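Local coordinates for immunity protein 52 domain-containing protein (Burkholderia pseudomallei K96243, PDB 4RHO) that is of unknown function but belongs to the immunity protein 52 family, so it probably protects the bacterium against a cognate toxin, at residues K194-Q198 with Q199-E203; N241-E244 with I245-D249; D153-T156 with T157-A161. One frame throughout, in Å; residues are numbered along the deposited sequence. Where two conformers were deposited one is given.

All three interactions are local. Interactions 1 and 2 lie at one end of the molecule, with centres about 11 Å apart. The loop turn 194-203 packs on helix 234-249 through a salt bridge and apolar contacts. Interaction 3 lies nearer the middle of the chain, on helix 148-162, and touches neither (nearest atoms about 9 Å from interaction 1). All three reach strand 215-222, interactions 1 and 2 at Ile221 and interaction 3 at Ile220. Chemistry follows place. The largely exposed turn is tied by a glutamine amide, a threonine and a water. Within the two helices backbone bonds dominate, joined by the Thr157 hydroxyl and the buried carboxylate of Glu244, with buried aliphatic side chains on their inner faces.

Interaction 1. Residues K194-Q198 with Q199-E203; sequences KVITQ and QQVPE
The extended side chain of Gln200 reaches back to Thr197, and the amide oxygen OE1 takes two hydrogen bonds from that one residue. The first comes from Thr197 N at 2.8 Å, in the carbonyl plane of the amide and fairly straight (159° at the hydrogen). The second comes from Thr197 OG1 to Gln200 OE1 at 3.2 Å, tilted from that plane and almost square to the C=O bond. The hydroxyl can do this because Thr197 OG1 sits between its backbone N and carbonyl carbon (chi1 63°). There it also lies 3.4 Å from Gln200 CG and weakly accepts from Gln200 N. The other end of the amide is held too. A water accepts from Gln200 NE2 and donates to Val195 O, which helps fix the rotation of the amide. Behind these bonds the backbone closes a helical turn, with Val201 N donating to Thr197 O at 3.1 Å. On the buried side Ile196 CG2 meets Val201 CG2 at 3.7 Å. Further out, Thr219 OG1 is bonded to the backbone at Lys194 and Ile196, and Ile196 also packs on Ile221 of strand 215-222. The pairing of Thr197 and Gln200 resembles a capping box, with one half weak, around a single turn of helical form in the loop between strands 189-192 and 206-212.

Interaction 2. Residues N241-E244 with I245-D249; sequences NRIE and IRLVD
Leu247 N donates to Ile243 O at 2.9 Å, one of four successive i to i+4 hydrogen bonds. Ile245 N to Asn241 O, Arg246 N to Arg242 O and Val248 N to Glu244 O complete the set, all at 3.0 to 3.1 Å. Glu244 and Arg246 make polar contacts beyond the helix. The buried carboxylate of Glu244 is gripped at both oxygens: OE1 accepts from Val179 N, while OE2 is bonded to Val186 N and Tyr174 OH. These bonds tie the helix to the chain between strands 166-171 and 189-192. On another side Arg246 forms a salt bridge with Glu203 through NH2. Its chain leaves with CG anti to the backbone N (chi1 -180°) and then bends at chi2 and chi3 to bring the guanidinium there. The side chain of Arg242 also touches Glu203. Packing along the helix is close. Leu247 CG rests 3.3 Å from Ile243 O, and Ile245 CG1 lies 3.4 Å from Asn241 O. Ile243 and Leu247 lie side by side and point the same way, with CG2 of Ile243 3.9 Å from CD1 of Leu247. Together they make an apolar ridge. The ridge packs on Ile221 of strand 215-222 and on Val201 of the loop between strands 189-192 and 206-212, while Val248 touches Phe180, so this last part of helix 234-249 is seated on the sheet between two loops.

Interaction 3. Residues D153-T156 with T157-A161; sequences DVVT and TIVAA
Asp153 O accepts twice from Thr157, at 2.8 Å from OG1 and at 3.2 Å from N. The two donors reach the oxygen from opposite faces of its carbonyl plane. Thr157 OG1 lies anti to the carbonyl carbon of its own residue (chi1 -55°), which points it back toward the preceding turn. Thr157 also packs on Ala49 of helix 36-51, with its hydroxyl satisfied by its own helix. The carboxylate of Asp153 turns elsewhere, and its OD2 makes a salt bridge with Lys53. Val154 comes next. Its carbonyl oxygen accepts from Ile158 N at 3.1 Å, and Ile158 CG1 lies 3.3 Å from the same oxygen. Beyond the backbone, Val154 CG1 and Ile158 CD1 meet at 4.1 Å, with the two side chains at a slant to each other. Val155 O accepts from Val159 N at 2.9 Å. One methyl of Val159, CG2, closes on that oxygen to 3.4 Å. Thr156 ends the segment, with its carbonyl oxygen bonded to Ala160 N. The faces then divide. Val154 and Ile158 pack on Leu50 and Val46 of helix 36-51, respectively, and both on Ile22 of strand 20-26. Val155 lies on Ile220 of strand 215-222, and Val159 on Val210 of strand 206-212. A bound triethylene glycol, probably from crystallisation, is about 6 Å from the side chain of Val154. The arrangement is that of an amphipathic alpha-helix laid on an antiparallel beta-sheet, here with a second helix beside it.

Interaction 1. Residues K194-Q198 with Q199-E203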
# COMPACT_ATOMS: atom_id res chain seq x y z
N LYS A 194 -2.38 13.28 11.19
CA LYS A 194 -2.27 14.56 11.89
C LYS A 194 -2.44 15.70 10.91
O LYS A 194 -2.20 15.52 9.71
CB LYS A 194 -0.90 14.67 12.62
CG LYS A 194 -0.83 13.85 13.91
CD LYS A 194 0.57 13.90 14.55
CE LYS A 194 1.58 13.03 13.81
NZ LYS A 194 2.84 12.88 14.58
N VAL A 195 -2.89 16.86 11.40
CA VAL A 195 -3.01 18.04 10.55
C VAL A 195 -1.64 18.70 10.44
O VAL A 195 -1.13 19.23 11.43
CB VAL A 195 -4.09 19.03 11.07
CG1 VAL A 195 -4.16 20.29 10.19
CG2 VAL A 195 -5.46 18.35 11.15
N ILE A 196 -0.99 18.55 9.28
CA ILE A 196 0.35 19.09 9.06
C ILE A 196 0.27 20.30 8.13
O ILE A 196 -0.36 20.23 7.07
CB ILE A 196 1.30 17.99 8.51
CG1 ILE A 196 1.47 16.85 9.55
CG2 ILE A 196 2.66 18.58 8.10
CD1 ILE A 196 2.24 15.66 9.06
N THR A 197 0.84 21.45 8.56
CA THR A 197 0.68 22.71 7.85
C THR A 197 1.94 23.11 7.07
O THR A 197 3.02 22.53 7.27
CB THR A 197 0.28 23.84 8.83
OG1 THR A 197 1.35 24.03 9.77
CG2 THR A 197 -1.04 23.54 9.57
N GLN A 198 1.80 24.12 6.21
CA GLN A 198 2.89 24.70 5.43
C GLN A 198 3.95 25.32 6.35
O GLN A 198 5.14 25.24 6.05
CB GLN A 198 2.31 25.75 4.48
CG GLN A 198 3.30 26.35 3.52
CD GLN A 198 2.63 27.39 2.67
OE1 GLN A 198 2.03 27.08 1.64
NE2 GLN A 198 2.60 28.63 3.16
N GLN A 199 3.51 25.92 7.47
CA GLN A 199 4.42 26.53 8.46
C GLN A 199 5.32 25.45 9.11
O GLN A 199 6.48 25.71 9.40
CB GLN A 199 3.61 27.28 9.54
CG GLN A 199 4.48 28.09 10.51
CD GLN A 199 3.65 28.80 11.56
OE1 GLN A 199 2.41 28.82 11.51
NE2 GLN A 199 4.32 29.41 12.53
N GLN A 200 4.78 24.22 9.29
CA GLN A 200 5.53 23.13 9.89
C GLN A 200 6.52 22.52 8.91
O GLN A 200 7.64 22.21 9.29
CB GLN A 200 4.58 22.05 10.41
CG GLN A 200 3.78 22.48 11.63
CD GLN A 200 2.73 21.47 11.97
OE1 GLN A 200 1.82 21.19 11.18
NE2 GLN A 200 2.79 20.92 13.16
N VAL A 201 6.09 22.28 7.65
CA VAL A 201 6.96 21.64 6.64
C VAL A 201 7.03 22.52 5.38
O VAL A 201 6.31 22.28 4.41
CB VAL A 201 6.48 20.19 6.30
CG1 VAL A 201 7.52 19.45 5.44
CG2 VAL A 201 6.18 19.40 7.57
N PRO A 202 7.90 23.56 5.37
CA PRO A 202 7.94 24.47 4.21
C PRO A 202 8.63 23.84 2.98
O PRO A 202 8.49 24.36 1.87
CB PRO A 202 8.72 25.67 4.74
CG PRO A 202 9.56 25.14 5.83
CD PRO A 202 8.79 24.02 6.46
N GLU A 203 9.33 22.68 3.17
CA GLU A 203 10.01 21.97 2.06
C GLU A 203 9.02 21.16 1.20
O GLU A 203 9.33 20.83 0.05
CB GLU A 203 11.12 21.03 2.60
CG GLU A 203 12.27 21.74 3.28
CD GLU A 203 12.13 21.89 4.78
OE1 GLU A 203 10.99 21.74 5.29
OE2 GLU A 203 13.15 22.13 5.46
O HOH W 1 0.33 19.05 14.22

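Interaction 2. Residues N241-E244 with I245-D249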
# COMPACT_ATOMS: atom_id res chain seq x y z
N ASN A 241 14.54 13.55 1.88
CA ASN A 241 15.39 13.50 3.08
C ASN A 241 15.22 14.77 3.94
O ASN A 241 15.08 14.67 5.16
CB ASN A 241 16.86 13.31 2.68
CG ASN A 241 17.20 11.90 2.25
OD1 ASN A 241 16.42 10.95 2.41
ND2 ASN A 241 18.40 11.72 1.73
N ARG A 242 15.19 15.96 3.29
CA ARG A 242 14.99 17.24 3.99
C ARG A 242 13.64 17.27 4.72
O ARG A 242 13.56 17.79 5.84
CB ARG A 242 15.08 18.42 3.01
CG ARG A 242 16.51 18.72 2.54
CD ARG A 242 16.51 19.72 1.40
NE ARG A 242 15.87 20.98 1.79
CZ ARG A 242 15.44 21.89 0.92
NH1 ARG A 242 15.53 21.66 -0.39
NH2 ARG A 242 14.88 23.01 1.34
N ILE A 243 12.58 16.74 4.08
CA ILE A 243 11.25 16.69 4.68
C ILE A 243 11.24 15.76 5.90
O ILE A 243 10.66 16.10 6.93
CB ILE A 243 10.18 16.27 3.62
CG1 ILE A 243 10.07 17.32 2.49
CG2 ILE A 243 8.80 16.03 4.30
CD1 ILE A 243 9.21 16.91 1.34
N GLU A 244 11.96 14.60 5.81
CA GLU A 244 12.08 13.65 6.94
C GLU A 244 12.73 14.32 8.15
O GLU A 244 12.22 14.21 9.26
CB GLU A 244 12.88 12.41 6.52
CG GLU A 244 12.12 11.49 5.59
CD GLU A 244 12.97 10.56 4.75
OE1 GLU A 244 14.21 10.63 4.85
OE2 GLU A 244 12.39 9.82 3.93
N ILE A 245 13.83 15.07 7.91
CA ILE A 245 14.54 15.79 8.97
C ILE A 245 13.62 16.87 9.60
O ILE A 245 13.55 16.98 10.82
CB ILE A 245 15.86 16.42 8.40
CG1 ILE A 245 16.85 15.30 7.95
CG2 ILE A 245 16.51 17.38 9.43
CD1 ILE A 245 18.10 15.83 7.14
N ARG A 246 12.87 17.61 8.75
CA ARG A 246 11.93 18.63 9.23
C ARG A 246 10.83 18.01 10.13
O ARG A 246 10.54 18.55 11.21
CB ARG A 246 11.28 19.36 8.03
CG ARG A 246 10.28 20.46 8.44
CD ARG A 246 10.97 21.66 9.06
NE ARG A 246 11.85 22.33 8.11
CZ ARG A 246 12.68 23.31 8.43
NH1 ARG A 246 12.77 23.72 9.69
NH2 ARG A 246 13.45 23.86 7.51
N LEU A 247 10.24 16.88 9.69
CA LEU A 247 9.17 16.21 10.44
C LEU A 247 9.65 15.72 11.81
O LEU A 247 8.89 15.77 12.78
CB LEU A 247 8.61 15.03 9.63
CG LEU A 247 7.77 15.40 8.42
CD1 LEU A 247 7.58 14.21 7.51
CD2 LEU A 247 6.42 15.97 8.84
N VAL A 248 10.89 15.20 11.88
CA VAL A 248 11.44 14.70 13.15
C VAL A 248 11.77 15.87 14.08
O VAL A 248 11.41 15.83 15.25
CB VAL A 248 12.69 13.80 12.91
CG1 VAL A 248 13.45 13.57 14.22
CG2 VAL A 248 12.28 12.48 12.29
N ASP A 249 12.32 16.96 13.53
CA ASP A 249 12.69 18.15 14.30
C ASP A 249 11.47 18.73 15.08
O ASP A 249 11.66 19.35 16.13
CB ASP A 249 13.27 19.22 13.39
CG ASP A 249 14.24 20.14 14.08
OD1 ASP A 249 15.39 19.74 14.27
OD2 ASP A 249 13.85 21.29 14.38

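Interaction 3. Residues D153-T156 with T157-A161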
# COMPACT_ATOMS: atom_id res chain seq x y z
N ASP A 153 -4.73 9.86 -5.04
CA ASP A 153 -6.07 9.25 -5.07
C ASP A 153 -6.04 7.82 -4.53
O ASP A 153 -6.96 7.42 -3.82
CB ASP A 153 -6.63 9.26 -6.51
CG ASP A 153 -6.98 10.65 -7.04
OD1 ASP A 153 -7.14 11.58 -6.21
OD2 ASP A 153 -7.18 10.78 -8.26
N VAL A 154 -5.00 7.05 -4.88
CA VAL A 154 -4.88 5.67 -4.42
C VAL A 154 -4.59 5.64 -2.90
O VAL A 154 -5.23 4.88 -2.17
CB VAL A 154 -3.79 4.89 -5.22
CG1 VAL A 154 -3.63 3.47 -4.69
CG2 VAL A 154 -4.13 4.88 -6.71
N VAL A 155 -3.72 6.57 -2.41
CA VAL A 155 -3.39 6.66 -0.98
C VAL A 155 -4.65 7.05 -0.15
O VAL A 155 -4.90 6.45 0.90
CB VAL A 155 -2.21 7.65 -0.72
CG1 VAL A 155 -2.01 7.90 0.77
CG2 VAL A 155 -0.92 7.14 -1.36
N THR A 156 -5.46 8.05 -0.65
CA THR A 156 -6.67 8.50 0.04
C THR A 156 -7.68 7.35 0.16
O THR A 156 -8.33 7.20 1.19
CB THR A 156 -7.27 9.70 -0.68
OG1 THR A 156 -6.26 10.70 -0.84
CG2 THR A 156 -8.48 10.29 0.06
N THR A 157 -7.81 6.52 -0.91
CA THR A 157 -8.71 5.37 -0.89
C THR A 157 -8.26 4.36 0.19
O THR A 157 -9.09 3.82 0.91
CB THR A 157 -8.78 4.72 -2.28
OG1 THR A 157 -9.14 5.71 -3.24
CG2 THR A 157 -9.77 3.56 -2.33
N ILE A 158 -6.92 4.16 0.33
CA ILE A 158 -6.35 3.25 1.34
C ILE A 158 -6.59 3.81 2.76
O ILE A 158 -6.89 3.05 3.69
CB ILE A 158 -4.84 3.00 1.06
CG1 ILE A 158 -4.64 2.26 -0.29
CG2 ILE A 158 -4.18 2.23 2.23
CD1 ILE A 158 -3.17 2.22 -0.80
N VAL A 159 -6.50 5.15 2.91
CA VAL A 159 -6.75 5.82 4.20
C VAL A 159 -8.22 5.61 4.61
O VAL A 159 -8.49 5.30 5.77
CB VAL A 159 -6.39 7.33 4.14
CG1 VAL A 159 -6.99 8.09 5.32
CG2 VAL A 159 -4.88 7.52 4.08
N ALA A 160 -9.15 5.73 3.65
CA ALA A 160 -10.59 5.56 3.92
C ALA A 160 -10.94 4.09 4.21
O ALA A 160 -11.87 3.82 4.96
CB ALA A 160 -11.41 6.07 2.74
N ALA A 161 -10.17 3.14 3.62
CA ALA A 161 -10.47 1.71 3.74
C ALA A 161 -9.83 1.07 5.00
O ALA A 161 -10.32 0.05 5.49
CB ALA A 161 -10.01 0.97 2.50